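Local coordinates for endo-xylogalacturonan hydrolase A (Aspergillus tubingensis, PDB 4C2L), which hydrolyses the xylose-substituted galacturonan backbone of xylogalacturonan, a component of the hairy regions of pectin, as a secreted family 28 glycoside hydrolase, at residues Asp288-Asn293 with Ser327-Thr332; Val339-Asp344 with Ser367-Ala372; Ser171-Asp176 with Thr202-Val207; Gly266-Pro271 with Ser302-Asp307. All blocks are in the same frame, centred on the assembly; numbering follows the deposited sequence. Where two conformers were deposited one is given.

Contact 1 (Asp288-Asn293 with Ser327-Thr332); sequences DFTVDN and SFSGTT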
loop_
_atom_site.group_PDB
_atom_site.type_symbol
_atom_site.label_atom_id
_atom_site.label_comp_id
_atom_site.label_asym_id
_atom_site.label_seq_id
_atom_site.Cartn_x
_atom_site.Cartn_y
_atom_site.Cartn_z
ATOM N N ASP A 288 1.499 -18.396 -2.546
ATOM C CA ASP A 288 0.052 -18.670 -2.545
ATOM C C ASP A 288 -0.749 -17.481 -3.084
ATOM O O ASP A 288 -1.601 -16.908 -2.379
ATOM C CB ASP A 288 -0.423 -19.013 -1.126
ATOM C CG ASP A 288 -0.176 -20.463 -0.743
ATOM O OD1 ASP A 288 0.386 -21.240 -1.555
ATOM O OD2 ASP A 288 -0.547 -20.835 0.395
ATOM N N PHE A 289 -0.456 -17.097 -4.318
ATOM C CA PHE A 289 -1.200 -16.051 -5.001
ATOM C C PHE A 289 -2.204 -16.650 -5.957
ATOM O O PHE A 289 -1.897 -17.603 -6.695
ATOM C CB PHE A 289 -0.292 -15.139 -5.817
ATOM C CG PHE A 289 0.339 -14.019 -5.026
ATOM C CD1 PHE A 289 1.113 -14.280 -3.896
ATOM C CD2 PHE A 289 0.200 -12.701 -5.453
ATOM C CE1 PHE A 289 1.711 -13.246 -3.181
ATOM C CE2 PHE A 289 0.794 -11.653 -4.741
ATOM C CZ PHE A 289 1.555 -11.926 -3.614
ATOM N N THR A 290 -3.396 -16.072 -5.943
ATOM C CA THR A 290 -4.405 -16.364 -6.947
ATOM C C THR A 290 -4.500 -15.170 -7.871
ATOM O O THR A 290 -4.735 -14.038 -7.430
ATOM C CB THR A 290 -5.752 -16.680 -6.272
ATOM O OG1 THR A 290 -5.573 -17.843 -5.449
ATOM C CG2 THR A 290 -6.832 -16.954 -7.307
ATOM N N VAL A 291 -4.267 -15.419 -9.152
ATOM C CA VAL A 291 -4.325 -14.396 -10.173
ATOM C C VAL A 291 -5.686 -14.544 -10.871
ATOM O O VAL A 291 -6.023 -15.615 -11.402
ATOM C CB VAL A 291 -3.153 -14.549 -11.177
ATOM C CG1 VAL A 291 -3.175 -13.447 -12.227
ATOM C CG2 VAL A 291 -1.817 -14.564 -10.425
ATOM N N ASP A 292 -6.475 -13.477 -10.837
ATOM C CA ASP A 292 -7.787 -13.469 -11.476
ATOM C C ASP A 292 -7.875 -12.273 -12.400
ATOM O O ASP A 292 -8.198 -11.163 -11.971
ATOM C CB ASP A 292 -8.884 -13.445 -10.405
ATOM C CG ASP A 292 -10.292 -13.332 -10.987
ATOM O OD1 ASP A 292 -10.452 -13.309 -12.229
ATOM O OD2 ASP A 292 -11.238 -13.232 -10.173
ATOM N N ASN A 293 -7.562 -12.496 -13.674
ATOM C CA ASN A 293 -7.674 -11.463 -14.693
ATOM C C ASN A 293 -6.724 -10.273 -14.455
ATOM O O ASN A 293 -7.015 -9.150 -14.845
ATOM C CB ASN A 293 -9.143 -10.981 -14.814
ATOM C CG ASN A 293 -9.407 -10.256 -16.111
ATOM O OD1 ASN A 293 -8.986 -10.703 -17.173
ATOM N ND2 ASN A 293 -10.105 -9.122 -16.036
ATOM N N SER A 327 3.802 -21.011 -5.678
ATOM C CA SER A 327 2.382 -21.346 -5.673
ATOM C C SER A 327 1.530 -20.204 -6.188
ATOM O O SER A 327 0.735 -19.630 -5.435
ATOM C CB SER A 327 1.925 -21.761 -4.269
ATOM O OG SER A 327 2.550 -22.957 -3.855
ATOM N N PHE A 328 1.728 -19.841 -7.451
ATOM C CA PHE A 328 0.860 -18.891 -8.122
ATOM C C PHE A 328 -0.083 -19.679 -9.023
ATOM O O PHE A 328 0.352 -20.558 -9.781
ATOM C CB PHE A 328 1.660 -17.915 -8.982
ATOM C CG PHE A 328 2.181 -16.708 -8.238
ATOM C CD1 PHE A 328 2.842 -16.839 -7.016
ATOM C CD2 PHE A 328 2.039 -15.433 -8.793
ATOM C CE1 PHE A 328 3.336 -15.720 -6.349
ATOM C CE2 PHE A 328 2.537 -14.310 -8.134
ATOM C CZ PHE A 328 3.180 -14.453 -6.911
ATOM N N SER A 329 -1.363 -19.348 -8.964
ATOM C CA SER A 329 -2.321 -19.976 -9.865
ATOM C C SER A 329 -3.286 -18.957 -10.445
ATOM O O SER A 329 -3.309 -17.795 -10.025
ATOM C CB SER A 329 -3.061 -21.099 -9.141
ATOM O OG SER A 329 -3.780 -20.586 -8.030
ATOM N N GLY A 330 -4.068 -19.395 -11.424
ATOM C CA GLY A 330 -5.080 -18.556 -12.025
ATOM C C GLY A 330 -4.797 -18.197 -13.461
ATOM O O GLY A 330 -3.979 -18.838 -14.132
ATOM N N THR A 331 -5.483 -17.157 -13.924
ATOM C CA THR A 331 -5.511 -16.778 -15.321
ATOM C C THR A 331 -5.296 -15.284 -15.408
ATOM O O THR A 331 -5.948 -14.515 -14.691
ATOM C CB THR A 331 -6.885 -17.129 -15.955
ATOM O OG1 THR A 331 -7.240 -18.471 -15.597
ATOM C CG2 THR A 331 -6.841 -17.020 -17.463
ATOM N N THR A 332 -4.391 -14.876 -16.292
ATOM C CA THR A 332 -4.169 -13.465 -16.561
ATOM C C THR A 332 -5.257 -12.910 -17.486
ATOM O O THR A 332 -6.111 -13.651 -17.974
ATOM C CB THR A 332 -2.781 -13.197 -17.174
ATOM O OG1 THR A 332 -2.583 -14.041 -18.320
ATOM C CG2 THR A 332 -1.663 -13.454 -16.146
HETATM O O HOH W 1 -0.099 -23.835 -2.327
HETATM O O HOH W 2 -2.273 -20.355 -5.731
HETATM O O HOH W 3 -8.703 -13.711 -17.397
#

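Contact 2 (Val339-Asp344 with Ser367-Ala372); sequences VVANLD and SEVLCA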
loop_
_atom_site.group_PDB
_atom_site.type_symbol
_atom_site.label_atom_id
_atom_site.label_comp_id
_atom_site.label_asym_id
_atom_site.label_seq_id
_atom_site.Cartn_x
_atom_site.Cartn_y
_atom_site.Cartn_z
ATOM N N VAL A 339 1.871 -13.718 -22.808
ATOM C CA VAL A 339 2.837 -13.428 -21.747
ATOM C C VAL A 339 2.124 -13.296 -20.400
ATOM O O VAL A 339 1.191 -12.498 -20.271
ATOM C CB VAL A 339 3.640 -12.145 -22.068
ATOM C CG1 VAL A 339 4.650 -11.848 -20.964
ATOM C CG2 VAL A 339 4.349 -12.288 -23.415
ATOM N N VAL A 340 2.567 -14.075 -19.415
ATOM C CA VAL A 340 1.983 -14.036 -18.062
ATOM C C VAL A 340 2.923 -13.382 -17.040
ATOM O O VAL A 340 2.516 -13.091 -15.908
ATOM C CB VAL A 340 1.579 -15.440 -17.574
ATOM C CG1 VAL A 340 0.559 -16.065 -18.527
ATOM C CG2 VAL A 340 2.805 -16.342 -17.427
ATOM N N ALA A 341 4.176 -13.171 -17.435
ATOM C CA ALA A 341 5.168 -12.529 -16.555
ATOM C C ALA A 341 6.247 -11.848 -17.379
ATOM O O ALA A 341 6.625 -12.347 -18.431
ATOM C CB ALA A 341 5.783 -13.550 -15.608
ATOM N N ASN A 342 6.749 -10.715 -16.888
ATOM C CA ASN A 342 7.781 -9.954 -17.579
ATOM C C ASN A 342 8.889 -9.681 -16.570
ATOM O O ASN A 342 8.764 -8.799 -15.717
ATOM C CB ASN A 342 7.202 -8.637 -18.122
ATOM C CG ASN A 342 8.095 -7.980 -19.169
ATOM O OD1 ASN A 342 9.313 -8.178 -19.193
ATOM N ND2 ASN A 342 7.485 -7.195 -20.051
ATOM N N LEU A 343 9.959 -10.464 -16.647
ATOM C CA LEU A 343 11.026 -10.404 -15.651
ATOM C C LEU A 343 12.211 -9.702 -16.277
ATOM O O LEU A 343 13.130 -10.345 -16.813
ATOM C CB LEU A 343 11.398 -11.813 -15.172
ATOM C CG LEU A 343 10.269 -12.772 -14.774
ATOM C CD1 LEU A 343 10.800 -14.122 -14.308
ATOM C CD2 LEU A 343 9.378 -12.159 -13.700
ATOM N N ASP A 344 12.170 -8.373 -16.244
ATOM C CA ASP A 344 13.219 -7.576 -16.845
ATOM C C ASP A 344 14.279 -7.175 -15.807
ATOM O O ASP A 344 14.336 -6.017 -15.381
ATOM C CB ASP A 344 12.644 -6.335 -17.548
ATOM C CG ASP A 344 13.628 -5.722 -18.536
ATOM O OD1 ASP A 344 14.304 -6.495 -19.252
ATOM O OD2 ASP A 344 13.732 -4.482 -18.605
ATOM N N SER A 367 1.425 -19.705 -21.657
ATOM C CA SER A 367 2.055 -19.195 -20.425
ATOM C C SER A 367 3.511 -18.764 -20.622
ATOM O O SER A 367 4.441 -19.284 -19.990
ATOM C CB SER A 367 1.954 -20.230 -19.307
ATOM O OG SER A 367 2.534 -21.454 -19.728
ATOM N N GLU A 368 3.701 -17.795 -21.495
ATOM C CA GLU A 368 5.019 -17.309 -21.815
ATOM C C GLU A 368 5.545 -16.386 -20.707
ATOM O O GLU A 368 4.805 -15.573 -20.158
ATOM C CB GLU A 368 4.924 -16.575 -23.140
ATOM C CG GLU A 368 6.224 -16.145 -23.773
ATOM C CD GLU A 368 5.999 -15.601 -25.173
ATOM O OE1 GLU A 368 5.265 -16.248 -25.952
ATOM O OE2 GLU A 368 6.544 -14.525 -25.484
ATOM N N VAL A 369 6.819 -16.551 -20.365
ATOM C CA VAL A 369 7.484 -15.676 -19.402
ATOM C C VAL A 369 8.626 -14.975 -20.133
ATOM O O VAL A 369 9.575 -15.628 -20.608
ATOM C CB VAL A 369 8.002 -16.477 -18.182
ATOM C CG1 VAL A 369 8.797 -15.583 -17.228
ATOM C CG2 VAL A 369 6.851 -17.157 -17.450
ATOM N N LEU A 370 8.537 -13.656 -20.247
ATOM C CA LEU A 370 9.605 -12.875 -20.849
ATOM C C LEU A 370 10.688 -12.647 -19.807
ATOM O O LEU A 370 10.378 -12.342 -18.653
ATOM C CB LEU A 370 9.094 -11.530 -21.355
ATOM C CG LEU A 370 8.027 -11.572 -22.453
ATOM C CD1 LEU A 370 7.774 -10.151 -22.908
ATOM C CD2 LEU A 370 8.473 -12.459 -23.618
ATOM N N CYS A 371 11.952 -12.819 -20.212
ATOM C CA CYS A 371 13.075 -12.683 -19.273
ATOM C C CYS A 371 14.236 -11.908 -19.863
ATOM O O CYS A 371 14.527 -12.017 -21.061
ATOM C CB CYS A 371 13.615 -14.050 -18.865
ATOM S SG CYS A 371 12.455 -15.184 -18.080
ATOM N N ALA A 372 14.898 -11.132 -19.010
ATOM C CA ALA A 372 16.211 -10.587 -19.311
ATOM C C ALA A 372 17.036 -10.691 -18.038
ATOM O O ALA A 372 16.550 -10.348 -16.952
ATOM C CB ALA A 372 16.109 -9.139 -19.766
#

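Contact 3 (Ser171-Asp176 with Thr202-Val207); sequences SNLKMD and TEVTVV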
loop_
_atom_site.group_PDB
_atom_site.type_symbol
_atom_site.label_atom_id
_atom_site.label_comp_id
_atom_site.label_asym_id
_atom_site.label_seq_id
_atom_site.Cartn_x
_atom_site.Cartn_y
_atom_site.Cartn_z
ATOM N N SER A 171 -5.401 -5.363 10.859
ATOM C CA SER A 171 -6.168 -6.618 10.791
ATOM C C SER A 171 -7.636 -6.394 10.464
ATOM O O SER A 171 -8.240 -5.457 10.973
ATOM C CB SER A 171 -6.063 -7.344 12.148
ATOM O OG SER A 171 -6.812 -8.529 12.111
ATOM N N ASN A 172 -8.221 -7.272 9.643
ATOM C CA ASN A 172 -9.663 -7.239 9.404
ATOM C C ASN A 172 -10.137 -5.869 8.917
ATOM O O ASN A 172 -11.062 -5.280 9.483
ATOM C CB ASN A 172 -10.415 -7.626 10.689
ATOM C CG ASN A 172 -10.226 -9.083 11.041
ATOM O OD1 ASN A 172 -10.251 -9.939 10.159
ATOM N ND2 ASN A 172 -10.030 -9.369 12.315
ATOM N N LEU A 173 -9.470 -5.343 7.896
ATOM C CA LEU A 173 -9.830 -4.049 7.340
ATOM C C LEU A 173 -10.516 -4.214 5.992
ATOM O O LEU A 173 -10.145 -5.089 5.188
ATOM C CB LEU A 173 -8.589 -3.155 7.172
ATOM C CG LEU A 173 -7.758 -2.792 8.398
ATOM C CD1 LEU A 173 -6.646 -1.835 7.988
ATOM C CD2 LEU A 173 -8.632 -2.145 9.477
ATOM N N LYS A 174 -11.526 -3.382 5.757
ATOM C CA LYS A 174 -12.172 -3.299 4.455
ATOM C C LYS A 174 -11.853 -1.926 3.879
ATOM O O LYS A 174 -12.173 -0.917 4.484
ATOM C CB LYS A 174 -13.680 -3.489 4.582
ATOM C CG LYS A 174 -14.404 -3.469 3.244
ATOM C CD LYS A 174 -15.654 -4.337 3.277
ATOM C CE LYS A 174 -16.892 -3.504 3.582
ATOM N NZ LYS A 174 -17.292 -2.714 2.385
ATOM N N MET A 175 -11.195 -1.899 2.724
ATOM C CA MET A 175 -10.711 -0.638 2.176
ATOM C C MET A 175 -11.203 -0.501 0.758
ATOM O O MET A 175 -11.008 -1.389 -0.067
ATOM C CB MET A 175 -9.182 -0.608 2.227
ATOM C CG MET A 175 -8.673 -0.693 3.658
ATOM S SD MET A 175 -7.016 -1.382 3.759
ATOM C CE MET A 175 -6.170 -0.269 2.646
ATOM N N ASP A 176 -11.886 0.603 0.470
ATOM C CA ASP A 176 -12.436 0.761 -0.866
ATOM C C ASP A 176 -12.409 2.198 -1.309
ATOM O O ASP A 176 -12.737 3.100 -0.540
ATOM C CB ASP A 176 -13.874 0.198 -0.937
ATOM C CG ASP A 176 -14.771 0.741 0.174
ATOM O OD1 ASP A 176 -15.376 1.805 -0.010
ATOM O OD2 ASP A 176 -14.904 0.098 1.230
ATOM N N THR A 202 -3.014 -8.299 7.768
ATOM C CA THR A 202 -3.676 -9.601 7.676
ATOM C C THR A 202 -5.178 -9.479 7.604
ATOM O O THR A 202 -5.779 -8.648 8.310
ATOM C CB THR A 202 -3.234 -10.542 8.828
ATOM O OG1 THR A 202 -3.837 -11.831 8.642
ATOM C CG2 THR A 202 -3.641 -9.976 10.201
ATOM N N GLU A 203 -5.769 -10.308 6.750
ATOM C CA GLU A 203 -7.226 -10.373 6.557
ATOM C C GLU A 203 -7.771 -9.006 6.155
ATOM O O GLU A 203 -8.593 -8.392 6.844
ATOM C CB GLU A 203 -7.924 -10.939 7.795
ATOM C CG GLU A 203 -7.468 -12.364 8.108
ATOM C CD GLU A 203 -7.960 -13.413 7.114
ATOM O OE1 GLU A 203 -8.961 -13.176 6.404
ATOM O OE2 GLU A 203 -7.341 -14.516 7.062
ATOM N N VAL A 204 -7.255 -8.510 5.043
ATOM C CA VAL A 204 -7.696 -7.213 4.530
ATOM C C VAL A 204 -8.222 -7.356 3.106
ATOM O O VAL A 204 -7.788 -8.246 2.355
ATOM C CB VAL A 204 -6.584 -6.121 4.613
ATOM C CG1 VAL A 204 -6.049 -6.001 6.028
ATOM C CG2 VAL A 204 -5.459 -6.395 3.640
ATOM N N THR A 205 -9.194 -6.519 2.758
ATOM C CA THR A 205 -9.725 -6.465 1.414
ATOM C C THR A 205 -9.523 -5.038 0.892
ATOM O O THR A 205 -9.838 -4.075 1.599
ATOM C CB THR A 205 -11.214 -6.847 1.414
ATOM O OG1 THR A 205 -11.388 -8.112 2.079
ATOM C CG2 THR A 205 -11.733 -6.949 0.015
ATOM N N VAL A 206 -9.008 -4.919 -0.318
ATOM C CA VAL A 206 -8.711 -3.613 -0.913
ATOM C C VAL A 206 -9.347 -3.529 -2.289
ATOM O O VAL A 206 -9.174 -4.424 -3.132
ATOM C CB VAL A 206 -7.187 -3.370 -1.059
ATOM C CG1 VAL A 206 -6.917 -1.980 -1.655
ATOM C CG2 VAL A 206 -6.468 -3.510 0.280
ATOM N N VAL A 207 -10.091 -2.453 -2.521
ATOM C CA VAL A 207 -10.572 -2.115 -3.852
ATOM C C VAL A 207 -10.027 -0.721 -4.112
ATOM O O VAL A 207 -10.387 0.230 -3.414
ATOM C CB VAL A 207 -12.123 -2.105 -3.927
ATOM C CG1 VAL A 207 -12.610 -1.567 -5.281
ATOM C CG2 VAL A 207 -12.688 -3.483 -3.626
HETATM O O HOH W 4 -11.286 -7.942 5.467
#

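Contact 4 (Gly266-Pro271 with Ser302-Asp307); sequences GIKTYP and SCYGED. With SO4 (sulfate ion), chain E; SO4 (sulfate ion), chain H.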
loop_
_atom_site.group_PDB
_atom_site.type_symbol
_atom_site.label_atom_id
_atom_site.label_comp_id
_atom_site.label_asym_id
_atom_site.label_seq_id
_atom_site.Cartn_x
_atom_site.Cartn_y
_atom_site.Cartn_z
ATOM N N GLY A 266 5.243 -7.764 -7.904
ATOM C CA GLY A 266 6.428 -7.384 -8.653
ATOM C C GLY A 266 7.435 -6.574 -7.874
ATOM O O GLY A 266 7.245 -6.285 -6.684
ATOM N N ILE A 267 8.518 -6.251 -8.578
ATOM C CA ILE A 267 9.622 -5.450 -8.059
ATOM C C ILE A 267 9.908 -4.345 -9.069
ATOM O O ILE A 267 9.972 -4.618 -10.272
ATOM C CB ILE A 267 10.892 -6.318 -7.857
ATOM C CG1 ILE A 267 10.599 -7.432 -6.835
ATOM C CG2 ILE A 267 12.056 -5.442 -7.365
ATOM C CD1 ILE A 267 11.675 -8.497 -6.732
ATOM N N LYS A 268 10.083 -3.104 -8.597
ATOM C CA LYS A 268 10.349 -1.980 -9.492
ATOM C C LYS A 268 11.534 -1.197 -8.978
ATOM O O LYS A 268 11.509 -0.699 -7.859
ATOM C CB LYS A 268 9.189 -0.977 -9.539
ATOM C CG LYS A 268 7.795 -1.524 -9.659
ATOM C CD LYS A 268 6.828 -0.396 -10.027
ATOM C CE LYS A 268 6.742 0.684 -8.963
ATOM N NZ LYS A 268 5.438 1.423 -9.024
ATOM N N THR A 269 12.575 -1.064 -9.794
ATOM C CA THR A 269 13.731 -0.278 -9.373
ATOM C C THR A 269 14.118 0.688 -10.486
ATOM O O THR A 269 13.947 0.397 -11.659
ATOM C CB THR A 269 14.936 -1.172 -9.001
ATOM O OG1 THR A 269 15.293 -1.996 -10.121
ATOM C CG2 THR A 269 14.585 -2.086 -7.808
ATOM N N TYR A 270 14.655 1.838 -10.096
ATOM C CA TYR A 270 15.183 2.796 -11.050
ATOM C C TYR A 270 16.496 2.274 -11.630
ATOM O O TYR A 270 17.218 1.540 -10.969
ATOM C CB TYR A 270 15.437 4.130 -10.358
ATOM C CG TYR A 270 14.187 4.970 -10.211
ATOM C CD1 TYR A 270 13.324 4.794 -9.124
ATOM C CD2 TYR A 270 13.879 5.956 -11.152
ATOM C CE1 TYR A 270 12.170 5.570 -8.990
ATOM C CE2 TYR A 270 12.735 6.734 -11.023
ATOM C CZ TYR A 270 11.893 6.540 -9.943
ATOM O OH TYR A 270 10.760 7.327 -9.827
ATOM N N PRO A 271 16.802 2.655 -12.872
ATOM C CA PRO A 271 18.122 2.301 -13.409
ATOM C C PRO A 271 19.207 3.197 -12.810
ATOM O O PRO A 271 18.927 3.981 -11.896
ATOM C CB PRO A 271 17.958 2.573 -14.901
ATOM C CG PRO A 271 16.978 3.703 -14.941
ATOM C CD PRO A 271 15.964 3.336 -13.875
ATOM N N SER A 302 13.286 -2.908 -14.156
ATOM C CA SER A 302 14.610 -2.409 -13.802
ATOM C C SER A 302 14.904 -1.077 -14.494
ATOM O O SER A 302 15.971 -0.486 -14.299
ATOM C CB SER A 302 15.678 -3.428 -14.197
ATOM O OG SER A 302 15.620 -3.688 -15.587
ATOM N N CYS A 303 13.954 -0.618 -15.296
ATOM C CA CYS A 303 14.088 0.644 -16.030
ATOM C C CYS A 303 12.960 1.592 -15.593
ATOM O O CYS A 303 12.433 2.377 -16.391
ATOM C CB CYS A 303 14.045 0.369 -17.539
ATOM S SG CYS A 303 14.554 1.759 -18.590
ATOM N N TYR A 304 12.588 1.510 -14.318
ATOM C CA TYR A 304 11.482 2.314 -13.816
ATOM C C TYR A 304 11.777 3.806 -13.933
ATOM O O TYR A 304 12.857 4.263 -13.552
ATOM C CB TYR A 304 11.157 1.963 -12.370
ATOM C CG TYR A 304 9.893 2.627 -11.891
ATOM C CD1 TYR A 304 8.643 2.142 -12.276
ATOM C CD2 TYR A 304 9.947 3.746 -11.060
ATOM C CE1 TYR A 304 7.479 2.753 -11.843
ATOM C CE2 TYR A 304 8.789 4.367 -10.615
ATOM C CZ TYR A 304 7.562 3.860 -11.009
ATOM O OH TYR A 304 6.412 4.470 -10.564
ATOM N N GLY A 305 10.810 4.551 -14.466
ATOM C CA GLY A 305 10.918 6.009 -14.553
ATOM C C GLY A 305 11.782 6.515 -15.694
ATOM O O GLY A 305 12.051 7.710 -15.782
ATOM N N GLU A 306 12.227 5.615 -16.564
ATOM C CA GLU A 306 13.084 5.997 -17.691
ATOM C C GLU A 306 12.697 5.201 -18.933
ATOM O O GLU A 306 11.831 4.329 -18.861
ATOM C CB GLU A 306 14.570 5.808 -17.340
ATOM C CG GLU A 306 15.021 6.470 -16.034
ATOM C CD GLU A 306 15.184 7.984 -16.108
ATOM O OE1 GLU A 306 14.952 8.580 -17.177
ATOM O OE2 GLU A 306 15.565 8.595 -15.088
ATOM N N ASP A 307 13.296 5.517 -20.083
ATOM C CA ASP A 307 13.004 4.744 -21.293
ATOM C C ASP A 307 14.122 3.773 -21.675
ATOM O O ASP A 307 15.196 3.778 -21.071
ATOM C CB ASP A 307 12.594 5.643 -22.474
ATOM C CG ASP A 307 13.676 6.635 -22.884
ATOM O OD1 ASP A 307 14.886 6.335 -22.778
ATOM O OD2 ASP A 307 13.302 7.733 -23.341
HETATM S S SO4 E . 6.159 4.704 -6.969
HETATM O O1 SO4 E . 4.949 4.491 -7.791
HETATM O O2 SO4 E . 7.197 5.338 -7.821
HETATM O O3 SO4 E . 6.563 3.378 -6.477
HETATM O O4 SO4 E . 5.857 5.631 -5.865
HETATM S S SO4 H . 2.927 1.675 -11.594
HETATM O O1 SO4 H . 2.419 2.289 -12.841
HETATM O O2 SO4 H . 4.402 1.740 -11.585
HETATM O O3 SO4 H . 2.500 0.260 -11.578
HETATM O O4 SO4 H . 2.378 2.359 -10.395
HETATM O O HOH W 5 17.146 -1.054 -11.832
#

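Contact 1 (Asp288-Asn293 with Ser327-Thr332)
Phe289 and Phe328 occupy equivalent places on neighbouring parallel strands, and their side chains run side by side in the same direction. The rings are almost parallel, 6° apart, but slid so far that they barely overlap: CB of Phe289 sits over the centre of the Phe328 ring, 3.5 Å from its centroid, as a CH-pi contact, while CZ of Phe328 lies toward the rim of the Phe289 ring, 3.4 Å from CG of Phe289. Both rings have CG anti to the carbonyl carbon (chi1 -84° and -86°), and this shared torsion sends both to the same side of the sheet. Val291, two residues on, brings its CG2 obliquely to 4.3 Å from CD2 of Phe328.

Beneath the side chains the backbone ladder sets the spacing. Phe289 O takes the N-H of Ser329, and Ser329 O takes that of Val291 at 2.7 Å. Val291 O then receives Thr331 N from above its carbonyl plane, where the chain turns a corner at Gly330, before Asn293 N closes the series on Thr331 O. On the face that carries Ser329, one water is bonded to both Phe289 O and Ser329 OG (2.8 Å to the latter). At the corner before the strands, another donates to Asp288 OD1 and Ser327 OG. Further out, Asn293 ND2 bonds to Asn260, beside an N-acetylglucosamine, and Phe289 packs on Val253 and Met258 of strand 246-259, its neighbour in the previous coil. Like side chains aligned on successive coils are a familiar feature of parallel beta-helices, and this pair joins two coils of the right-handed helix of this family 28 enzyme.

Contact 2 (Val339-Asp344 with Ser367-Ala372)
Leu343 N and Leu370 O are joined by a nearly straight hydrogen bond of 2.8 Å (172° at the hydrogen), although the donor is tilted 28° from the carbonyl plane. It belongs to a parallel ladder in which Leu370 N bonds to Ala341 O and Ala372 N to Leu343 O. At the start of the strands Val340 N bonds to Glu368 O, also at 2.8 Å. The register slips by one residue between the Val339-Glu368 and Ala341-Val369 pairs, a beta bulge around Val340. Ala341 N, next to the bulge, is buried and has no polar partner in the model, probably a consequence of the slip.

The side chains sort onto two faces. On one, CG1 of Val339 meets CG of Leu370 at 3.7 Å, the two chains crossing at about a right angle; CG2 of Val339 also faces OE2 of Glu368. Farther along this face Asn342 lies against Leu370, its amide fixed by Tyr296 through ND2 and by Ser387 through OD1. On the other face, CG1 of Val369 touches both CB of Ala341 (4.0 Å) and CD1 of Leu343 (3.8 Å); at the bulge, CG2 of Val369 reaches CG2 of Val340. With CG1 anti to the backbone N (chi1 175°), Val369 can serve all three neighbours.

Leu343 CD1 also comes within 4.3 Å of SG of Cys371, whose disulfide to Cys382 ties this strand to the C-terminal tail, and Leu343 packs on Phe298 and Ile355. In-register parallel strands with apolar side chains turned to one buried face are typical of a parallel beta-helix; these two lie near its C-terminal end.

Contact 3 (Ser171-Asp176 with Thr202-Val207)
Strands 173-176 and 204-207 run parallel, 3° apart with axes 4.6 Å from each other, as strands of consecutive coils of the right-handed parallel beta-helix. Alternating backbone bonds join them: Thr205 N to Leu173 O, Met175 N to Thr205 O and Val207 N to Met175 O. Before them, at the corners formed by Asn172 and Glu203, Asn172 N donates to Thr202 O in the carbonyl plane, whereas the bond from Leu173 N to Glu203 O is weak.

Leu173, Met175, Val204 and Val206 share the interior face. The Met175 and Val206 side chains run alongside each other; the methionine bends at its last torsion (chi3 55°), which brings CE to 4.0 Å from CG2 of Val206. CB of Leu173 similarly meets CG1 of Val204, and Phe191 of the neighbouring sheet packs on both Met175 and Val204. On the other face, Asp176 forms a salt bridge with Arg150 of the preceding coil, and Lys174 adds a long one to the same carboxylate (NZ to OD2, 3.9 Å). At the corner, OD1 of Asn172 comes to 3.5 Å from CB of Glu203. A water donates to Leu173 O and Glu203 O, both at 3.1 Å.

Contact 4 (Gly266-Pro271 with Ser302-Asp307)
The rings of Tyr270 and Tyr304 form a T-shaped pair, planes at 89° and centroids 5.2 Å apart, with the edge of Tyr304 directed at one face of Tyr270. CD2 of Tyr304 stands over that face near its rim, 3.5 Å from CE1 of Tyr270. Lys268 CE approaches the Tyr304 ring off-centre, 4.1 Å from its centroid, as a CH-pi contact, and O2 of the chain H sulfate lies at the ring edge near CE1.

Lys268 bends at CG-CD (chi3 -63°), carrying its chain obliquely across Tyr304 and delivering NZ to two sulfates, probably from the crystallisation liquor. The bond to O2 of the chain H ion is 2.8 Å; those to O1 and O3 of the chain E ion are weak. Asp210 and His233, active-site residues by similarity, are about 6 Å from the Lys268 side chain, and sulfate here is also hydrogen-bonded to His233 and to Ser239, so the anions may mark the substrate groove.

One backbone bond, Tyr304 N to Thr269 O at 3.2 Å, joins the segments; Tyr304 O also comes within 3.1 Å of CD2 of Tyr270. The type II turn from Cys303 to Glu306 brings CG of Glu306 to 3.6 Å from CG of Pro271, while OE2 of Glu306 bonds to His276. Strand 266-269 lies between strands 235-240 and 296-301; beyond it Pro271 rests on helix 308-313, whose Cys311 is disulfide-linked to Cys303 and whose N-cap is Asp307.

Overall arrangement
All four contacts join coils of one beta-helix but sit at different heights and on different walls. Contacts 1 and 3 belong to the same run of parallel strands, their centres about 19 Å apart; contact 2 lies in the other long sheet, which contact 4 reaches through strand 266-269. Contact 1 leads by the chain into contact 2, and they touch where Thr332 OG1 packs 3.7 Å from Val340 CG1. Contacts 2 and 4 meet through a probable hydrogen bond of 2.7 Å between Asp344 O and Ser302 OG. Contact 4 lies closest to the putative catalytic residues; Val206 of contact 3 is about 8 Å from the Asp210 side chain, and Phe289 of contact 1 about 12 Å from that of His233.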